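Local atomic coordinates of galactokinase (Bifidobacterium longum subsp. infantis ATCC 15697 = JCM 1222 = DSM 20088, PDB entry 6TEQ), a protein that probably catalyses the ATP-dependent phosphorylation of galactose, a step in galactose metabolism. Residues I66-R71 / K123-A128; K75-S80 / V87-L92. All coordinates share one frame; numbering follows the deposited sequence. Where two conformers were deposited one is given.

Interaction 1 (I66-R71 / K123-A128); sequences IALKPR and KGFDAA
Arg-71 sets CG opposite its carbonyl carbon (chi1 -66°) and then bends at chi3 (67°), which brings its guanidinium back beside the carboxylate of Asp-126. Its NH2 donates to OD1 of Asp-126 at 3.1 Å, on the syn lone pair, in a salt bridge, and more weakly to OD2. OD1 lies at the edge of the guanidinium, slightly tilted from its plane, but the two flat groups are turned 74° apart, so the carboxylate is not gripped by a paired, coplanar bridge. OD1 also takes a salt bridge from Arg-77, OD2 binds a di(hydroxyethyl)ether molecule probably from the crystallisation liquor, and NH1 of Arg-71 pairs with Asp-73; the shared carboxylate probably offsets the closeness of the two arginines. With an alanine in place of Arg-71, Asp-126 would probably lose one of its two arginine partners and Asp-73 would be left without this mate.

Beyond this end the strands run antiparallel, with Ala-67/Ala-128 and Lys-69/Asp-126 as hydrogen-bonded pairs. Arg-71 N extends the pairing to Gly-124 O at 3.0 Å, its donor well above the carbonyl plane. On the face of Leu-68 and Phe-125 the two side chains cross at about a right angle, CD1 of Leu-68 reaching CD2 of the ring at 3.5 Å. CG1 of Ile-66 packs on CB of Ala-127 at 3.8 Å.

Helix 141-156 covers this apolar face, meeting Ile-66, Leu-68 and Phe-125, while Phe-23 of helix 12-27 lies against Ala-67, Lys-69 and Ala-128 on the other. Strand 125-131 runs between strand 54-70, antiparallel to it, and strand 75-80, parallel to it, in the large mixed sheet of the N-terminal part of this GHMP-family kinase.

Interaction 2 (K75-S80 / V87-L92); sequences KVRVVS and VAEADL
Val-76/Ala-90 and Val-78/Ala-88 are the hydrogen-bonded pairs of an antiparallel beta hairpin, each closed by two backbone bonds, such as Val-76 N to Ala-90 O at 2.9 Å, with the strand segments 162° apart in direction. Lys-75/Asp-91 and Arg-77/Glu-89 are the non-hydrogen-bonded pairs between and beyond them. On the face of Val-76, CG2 lies opposite the carbonyl carbon (chi1 174° for CG1) and meets CD1 of Leu-92 at 3.7 Å. CG2 of Val-78 rests on CB of Ala-88 at 4.0 Å.

The face of Lys-75, Arg-77, Glu-89 and Asp-91 is largely polar, with Val-87 CG1 against Arg-77 CB at 4.0 Å. In one of its two conformers Glu-89 curls at chi2 (80°), and its OE2 then lies, with some uncertainty, 3.6 Å from CD of Lys-75; NZ of Lys-75 is too far for a salt bridge, though the opposite charges may attract weakly. Arg-77 instead sends its NE to Asp-126 in a salt bridge, and Asp-91 binds Thr-74 through OD1.

Strand 75-80 ends at Ser-80, which binds ADP in a structure of this protein, although none is bound here. It continues the sheet through parallel pairing with strand 125-131, where Phe-125 touches Val-76 and Val-78. Helix 105-116 packs on the apolar face through Val-76, Val-78 and Leu-92; helix 12-27 meets Arg-77, Val-79 and Val-87 on the other.

Overall arrangement
From the N terminus, strand 54-70 supplies the first half of interaction 1 and is followed directly by strand 75-80. This strand turns back through a short connection to pair with strand 86-91, closing the small hairpin loop of interaction 2. The chain then passes through helix 105-116 and returns as strand 125-131, closing the larger loop of interaction 1. Interaction 2 is therefore nested within it. The contacts lie about 9 Å apart between centres, share one mixed sheet and are tied by the salt bridge from Arg-77 NE to Asp-126 OD1 (2.8 Å). Interaction 1 joins the galactose-binding signature region to the GHMP kinase N-terminal family region; interaction 2 adds the hairpin beside it.

Interaction 1 (I66-R71 / K123-A128)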
ATOM      1  N   ILE A  66      15.189   3.466  -7.762  1.00 14.01           N
ATOM      2  CA  ILE A  66      15.542   4.889  -7.953  1.00 11.71           C
ATOM      3  C   ILE A  66      17.051   4.966  -8.046  1.00 14.75           C
ATOM      4  O   ILE A  66      17.757   4.622  -7.073  1.00 13.11           O
ATOM      5  CB  ILE A  66      15.043   5.823  -6.866  1.00 11.91           C
ATOM      6  CG1 ILE A  66      15.248   7.318  -7.194  1.00 11.65           C
ATOM      7  CG2 ILE A  66      15.520   5.422  -5.482  1.00 12.62           C
ATOM      8  CD1 ILE A  66      14.838   8.232  -6.079  1.00 11.71           C
ATOM      9  N   ALA A  67      17.526   5.459  -9.174  1.00 15.12           N
ATOM     10  CA  ALA A  67      18.956   5.881  -9.298  1.00 15.31           C
ATOM     11  C   ALA A  67      18.979   7.375  -8.934  1.00 14.79           C
ATOM     12  O   ALA A  67      18.200   8.145  -9.514  1.00 15.19           O
ATOM     13  CB  ALA A  67      19.460   5.590 -10.686  1.00 15.66           C
ATOM     14  N   LEU A  68      19.765   7.774  -7.948  1.00 15.31           N
ATOM     15  CA  LEU A  68      19.757   9.171  -7.479  1.00 12.44           C
ATOM     16  C   LEU A  68      21.150   9.731  -7.293  1.00 14.42           C
ATOM     17  O   LEU A  68      22.079   8.974  -6.915  1.00 17.35           O
ATOM     18  CB  LEU A  68      18.947   9.217  -6.176  1.00 13.60           C
ATOM     19  CG  LEU A  68      18.744  10.617  -5.549  1.00 15.34           C
ATOM     20  CD1 LEU A  68      17.391  10.725  -4.880  1.00 16.45           C
ATOM     21  CD2 LEU A  68      19.864  10.945  -4.571  1.00 18.95           C
ATOM     22  N   LYS A  69      21.271  11.032  -7.509  1.00 16.53           N
ATOM     23  CA  LYS A  69      22.507  11.780  -7.155  1.00 16.35           C
ATOM     24  C   LYS A  69      22.062  13.095  -6.565  1.00 15.90           C
ATOM     25  O   LYS A  69      21.210  13.766  -7.132  1.00 18.03           O
ATOM     26  CB  LYS A  69      23.423  11.998  -8.363  1.00 18.03           C
ATOM     27  CG  LYS A  69      24.736  12.643  -8.016  1.00 21.22           C
ATOM     28  CD  LYS A  69      25.633  12.722  -9.219  1.00 22.51           C
ATOM     29  CE  LYS A  69      26.977  13.302  -8.850  1.00 25.01           C
ATOM     30  NZ  LYS A  69      27.691  13.631 -10.072  1.00 28.20           N
ATOM     31  N   PRO A  70      22.638  13.502  -5.423  1.00 15.62           N
ATOM     32  CA  PRO A  70      22.253  14.793  -4.842  1.00 18.36           C
ATOM     33  C   PRO A  70      22.842  15.898  -5.717  1.00 17.33           C
ATOM     34  O   PRO A  70      23.816  15.672  -6.392  1.00 18.22           O
ATOM     35  CB  PRO A  70      22.906  14.761  -3.466  1.00 18.83           C
ATOM     36  CG  PRO A  70      24.116  13.849  -3.650  1.00 15.84           C
ATOM     37  CD  PRO A  70      23.681  12.783  -4.664  1.00 16.88           C
ATOM     38  N   ARG A  71      22.293  17.079  -5.557  1.00 21.29           N
ATOM     39  CA  ARG A  71      22.791  18.313  -6.203  1.00 18.56           C
ATOM     40  C   ARG A  71      23.222  19.319  -5.142  1.00 23.96           C
ATOM     41  O   ARG A  71      22.708  19.247  -4.017  1.00 23.63           O
ATOM     42  CB  ARG A  71      21.690  18.880  -7.077  1.00 18.49           C
ATOM     43  CG  ARG A  71      21.303  18.026  -8.287  1.00 19.40           C
ATOM     44  CD  ARG A  71      20.127  18.593  -9.093  1.00 24.52           C
ATOM     45  NE  ARG A  71      20.528  19.852  -9.723  1.00 24.62           N
ATOM     46  CZ  ARG A  71      20.862  20.015 -10.975  1.00 26.07           C
ATOM     47  NH1 ARG A  71      21.253  21.226 -11.323  1.00 28.36           N
ATOM     48  NH2 ARG A  71      20.872  19.003 -11.858  1.00 27.79           N
ATOM     49  N   LYS A 123      19.073  19.215  -0.034  1.00 21.63           N
ATOM     50  CA  LYS A 123      18.979  20.123  -1.202  1.00 20.69           C
ATOM     51  C   LYS A 123      18.383  19.309  -2.367  1.00 20.71           C
ATOM     52  O   LYS A 123      17.653  18.298  -2.174  1.00 20.59           O
ATOM     53  CB  LYS A 123      20.366  20.701  -1.537  1.00 21.73           C
ATOM     54  CG  LYS A 123      21.150  21.342  -0.411  1.00 29.00           C
ATOM     55  CD  LYS A 123      20.386  22.469   0.181  1.00 29.14           C
ATOM     56  CE  LYS A 123      20.988  23.117   1.409  1.00 42.72           C
ATOM     57  NZ  LYS A 123      22.162  23.939   1.060  1.00 54.78           N
ATOM     58  N   GLY A 124      18.715  19.697  -3.583  1.00 20.79           N
ATOM     59  CA  GLY A 124      18.154  19.124  -4.799  1.00 20.12           C
ATOM     60  C   GLY A 124      18.625  17.737  -5.061  1.00 20.14           C
ATOM     61  O   GLY A 124      19.525  17.182  -4.323  1.00 16.54           O
ATOM     62  N   PHE A 125      18.159  17.210  -6.183  1.00 19.53           N
ATOM     63  CA  PHE A 125      18.639  15.897  -6.627  1.00 16.68           C
ATOM     64  C   PHE A 125      18.200  15.634  -8.073  1.00 15.71           C
ATOM     65  O   PHE A 125      17.250  16.240  -8.584  1.00 18.86           O
ATOM     66  CB  PHE A 125      18.165  14.772  -5.709  1.00 13.50           C
ATOM     67  CG  PHE A 125      16.680  14.561  -5.669  1.00 16.63           C
ATOM     68  CD1 PHE A 125      15.906  15.293  -4.804  1.00 14.92           C
ATOM     69  CD2 PHE A 125      16.071  13.592  -6.445  1.00 15.76           C
ATOM     70  CE1 PHE A 125      14.538  15.059  -4.694  1.00 17.06           C
ATOM     71  CE2 PHE A 125      14.703  13.396  -6.380  1.00 15.31           C
ATOM     72  CZ  PHE A 125      13.932  14.129  -5.532  1.00 18.16           C
ATOM     73  N   ASP A 126      18.949  14.742  -8.694  1.00 14.44           N
ATOM     74  CA  ASP A 126      18.601  14.112  -9.988  1.00 17.00           C
ATOM     75  C   ASP A 126      18.211  12.682  -9.703  1.00 15.67           C
ATOM     76  O   ASP A 126      18.915  12.018  -8.947  1.00 16.86           O
ATOM     77  CB  ASP A 126      19.754  14.183 -10.949  1.00 16.48           C
ATOM     78  CG  ASP A 126      20.146  15.590 -11.332  1.00 19.92           C
ATOM     79  OD1 ASP A 126      19.196  16.468 -11.499  1.00 18.56           O
ATOM     80  OD2 ASP A 126      21.396  15.780 -11.549  1.00 25.00           O
ATOM     81  N   ALA A 127      17.121  12.228 -10.321  1.00 17.42           N
ATOM     82  CA  ALA A 127      16.729  10.816 -10.160  1.00 15.58           C
ATOM     83  C   ALA A 127      16.116  10.245 -11.432  1.00 14.95           C
ATOM     84  O   ALA A 127      15.434  10.989 -12.202  1.00 14.86           O
ATOM     85  CB  ALA A 127      15.825  10.619  -8.964  1.00 16.41           C
ATOM     86  N   ALA A 128      16.258   8.948 -11.504  1.00 14.14           N
ATOM     87  CA  ALA A 128      15.635   8.095 -12.534  1.00 13.60           C
ATOM     88  C   ALA A 128      14.953   6.930 -11.822  1.00 13.99           C
ATOM     89  O   ALA A 128      15.542   6.228 -11.009  1.00 15.34           O
ATOM     90  CB  ALA A 128      16.603   7.588 -13.539  1.00 14.85           C
TER

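Interaction 2 (K75-S80 / V87-L92)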
ATOM      1  N   LYS A  75      17.554  22.372  -7.280  1.00 22.47           N
ATOM      2  CA  LYS A  75      16.863  21.813  -8.461  1.00 23.25           C
ATOM      3  C   LYS A  75      16.606  20.315  -8.230  1.00 19.16           C
ATOM      4  O   LYS A  75      17.455  19.626  -7.685  1.00 22.00           O
ATOM      5  CB  LYS A  75      17.636  22.027  -9.760  0.90 30.39           C
ATOM      6  CG  LYS A  75      17.661  23.478 -10.235  0.80 34.56           C
ATOM      7  CD  LYS A  75      18.377  23.692 -11.529  0.70 35.05           C
ATOM      8  CE  LYS A  75      18.280  25.112 -12.031  0.60 39.78           C
ATOM      9  NZ  LYS A  75      19.616  25.709 -12.285  0.50 40.33           N
ATOM     10  N   VAL A  76      15.455  19.857  -8.672  1.00 18.94           N
ATOM     11  CA  VAL A  76      15.022  18.436  -8.647  1.00 20.33           C
ATOM     12  C   VAL A  76      14.620  18.080 -10.059  1.00 17.95           C
ATOM     13  O   VAL A  76      13.653  18.675 -10.559  1.00 19.59           O
ATOM     14  CB  VAL A  76      13.890  18.140  -7.665  1.00 19.61           C
ATOM     15  CG1 VAL A  76      13.469  16.691  -7.860  1.00 24.09           C
ATOM     16  CG2 VAL A  76      14.316  18.420  -6.232  1.00 22.43           C
ATOM     17  N   ARG A  77      15.411  17.196 -10.639  1.00 16.32           N
ATOM     18  CA  ARG A  77      15.105  16.578 -11.936  1.00 18.32           C
ATOM     19  C   ARG A  77      14.729  15.121 -11.678  1.00 16.69           C
ATOM     20  O   ARG A  77      15.509  14.392 -11.093  1.00 18.54           O
ATOM     21  CB  ARG A  77      16.201  16.709 -12.972  1.00 20.74           C
ATOM     22  CG  ARG A  77      16.543  18.134 -13.330  1.00 17.42           C
ATOM     23  CD  ARG A  77      17.575  18.232 -14.402  1.00 18.95           C
ATOM     24  NE  ARG A  77      18.813  17.663 -13.990  1.00 20.31           N
ATOM     25  CZ  ARG A  77      19.830  17.429 -14.797  1.00 22.65           C
ATOM     26  NH1 ARG A  77      19.755  17.716 -16.091  1.00 23.30           N
ATOM     27  NH2 ARG A  77      20.924  16.890 -14.298  1.00 20.23           N
ATOM     28  N   VAL A  78      13.658  14.671 -12.295  1.00 15.40           N
ATOM     29  CA  VAL A  78      13.261  13.256 -12.211  1.00 16.06           C
ATOM     30  C   VAL A  78      12.794  12.796 -13.582  1.00 13.80           C
ATOM     31  O   VAL A  78      12.134  13.542 -14.326  1.00 17.66           O
ATOM     32  CB  VAL A  78      12.169  13.045 -11.141  1.00 14.76           C
ATOM     33  CG1 VAL A  78      12.718  13.299  -9.760  1.00 15.12           C
ATOM     34  CG2 VAL A  78      10.928  13.816 -11.350  1.00 17.06           C
ATOM     35  N   VAL A  79      13.036  11.530 -13.842  1.00 15.43           N
ATOM     36  CA  VAL A  79      12.567  10.877 -15.077  1.00 15.48           C
ATOM     37  C   VAL A  79      12.063   9.499 -14.672  1.00 16.88           C
ATOM     38  O   VAL A  79      12.609   8.917 -13.687  1.00 15.53           O
ATOM     39  CB  VAL A  79      13.659  10.867 -16.146  1.00 16.91           C
ATOM     40  CG1 VAL A  79      14.852  10.065 -15.654  1.00 17.05           C
ATOM     41  CG2 VAL A  79      13.138  10.365 -17.509  1.00 20.28           C
ATOM     42  N   SER A  80      11.114   8.973 -15.418  1.00 17.63           N
ATOM     43  CA  SER A  80      10.593   7.613 -15.168  1.00 15.00           C
ATOM     44  C   SER A  80      10.701   6.799 -16.430  1.00 17.04           C
ATOM     45  O   SER A  80      10.472   7.390 -17.497  1.00 19.59           O
ATOM     46  CB  SER A  80       9.133   7.699 -14.741  1.00 19.35           C
ATOM     47  OG  SER A  80       8.489   6.424 -14.748  1.00 19.71           O
ATOM     48  N   VAL A  87      11.672  14.601 -18.806  1.00 23.05           N
ATOM     49  CA  VAL A  87      12.297  15.003 -17.523  1.00 21.24           C
ATOM     50  C   VAL A  87      11.460  16.126 -16.895  1.00 19.97           C
ATOM     51  O   VAL A  87      11.208  17.191 -17.513  1.00 24.82           O
ATOM     52  CB  VAL A  87      13.751  15.442 -17.689  1.00 26.85           C
ATOM     53  CG1 VAL A  87      14.309  15.791 -16.342  1.00 29.83           C
ATOM     54  CG2 VAL A  87      14.601  14.394 -18.385  1.00 32.32           C
ATOM     55  N   ALA A  88      11.087  15.893 -15.654  1.00 14.82           N
ATOM     56  CA  ALA A  88      10.328  16.872 -14.871  1.00 18.44           C
ATOM     57  C   ALA A  88      11.317  17.644 -14.013  1.00 19.07           C
ATOM     58  O   ALA A  88      12.159  17.039 -13.390  1.00 22.06           O
ATOM     59  CB  ALA A  88       9.248  16.178 -14.062  1.00 19.26           C
ATOM     60  N   GLU A  89      11.118  18.950 -13.861  0.50 19.66           N
ATOM     61  CA  GLU A  89      12.143  19.824 -13.234  0.50 22.07           C
ATOM     62  C   GLU A  89      11.414  20.817 -12.319  0.50 20.41           C
ATOM     63  O   GLU A  89      10.536  21.533 -12.840  0.50 21.55           O
ATOM     64  CB  GLU A  89      13.007  20.378 -14.385  0.50 25.13           C
ATOM     65  CG  GLU A  89      13.538  21.785 -14.187  0.50 27.77           C
ATOM     66  CD  GLU A  89      14.758  21.907 -13.313  0.50 23.82           C
ATOM     67  OE1 GLU A  89      14.781  21.239 -12.266  0.50 29.37           O
ATOM     68  OE2 GLU A  89      15.650  22.707 -13.653  0.50 29.32           O
ATOM     69  N   ALA A  90      11.741  20.831 -11.012  1.00 22.17           N
ATOM     70  CA  ALA A  90      11.140  21.744 -10.022  1.00 24.01           C
ATOM     71  C   ALA A  90      12.305  22.291  -9.214  1.00 20.08           C
ATOM     72  O   ALA A  90      13.460  21.818  -9.391  1.00 21.15           O
ATOM     73  CB  ALA A  90      10.085  21.081  -9.147  1.00 22.49           C
ATOM     74  N   ASP A  91      12.003  23.217  -8.342  1.00 26.42           N
ATOM     75  CA  ASP A  91      13.023  23.813  -7.462  1.00 22.18           C
ATOM     76  C   ASP A  91      12.412  23.816  -6.069  1.00 18.31           C
ATOM     77  O   ASP A  91      11.257  24.303  -5.900  1.00 20.13           O
ATOM     78  CB  ASP A  91      13.446  25.199  -7.971  1.00 23.16           C
ATOM     79  CG  ASP A  91      14.759  25.657  -7.388  1.00 26.51           C
ATOM     80  OD1 ASP A  91      14.934  25.584  -6.154  1.00 23.99           O
ATOM     81  OD2 ASP A  91      15.594  26.093  -8.171  1.00 47.57           O
ATOM     82  N   LEU A  92      13.165  23.303  -5.097  1.00 20.76           N
ATOM     83  CA  LEU A  92      12.720  23.228  -3.690  1.00 22.32           C
ATOM     84  C   LEU A  92      12.705  24.591  -3.001  1.00 22.12           C
ATOM     85  O   LEU A  92      11.993  24.730  -2.022  1.00 23.51           O
ATOM     86  CB  LEU A  92      13.671  22.281  -2.966  1.00 20.75           C
ATOM     87  CG  LEU A  92      13.626  20.821  -3.431  1.00 17.73           C
ATOM     88  CD1 LEU A  92      14.819  20.044  -2.902  1.00 16.25           C
ATOM     89  CD2 LEU A  92      12.307  20.174  -3.031  1.00 20.07           C
TER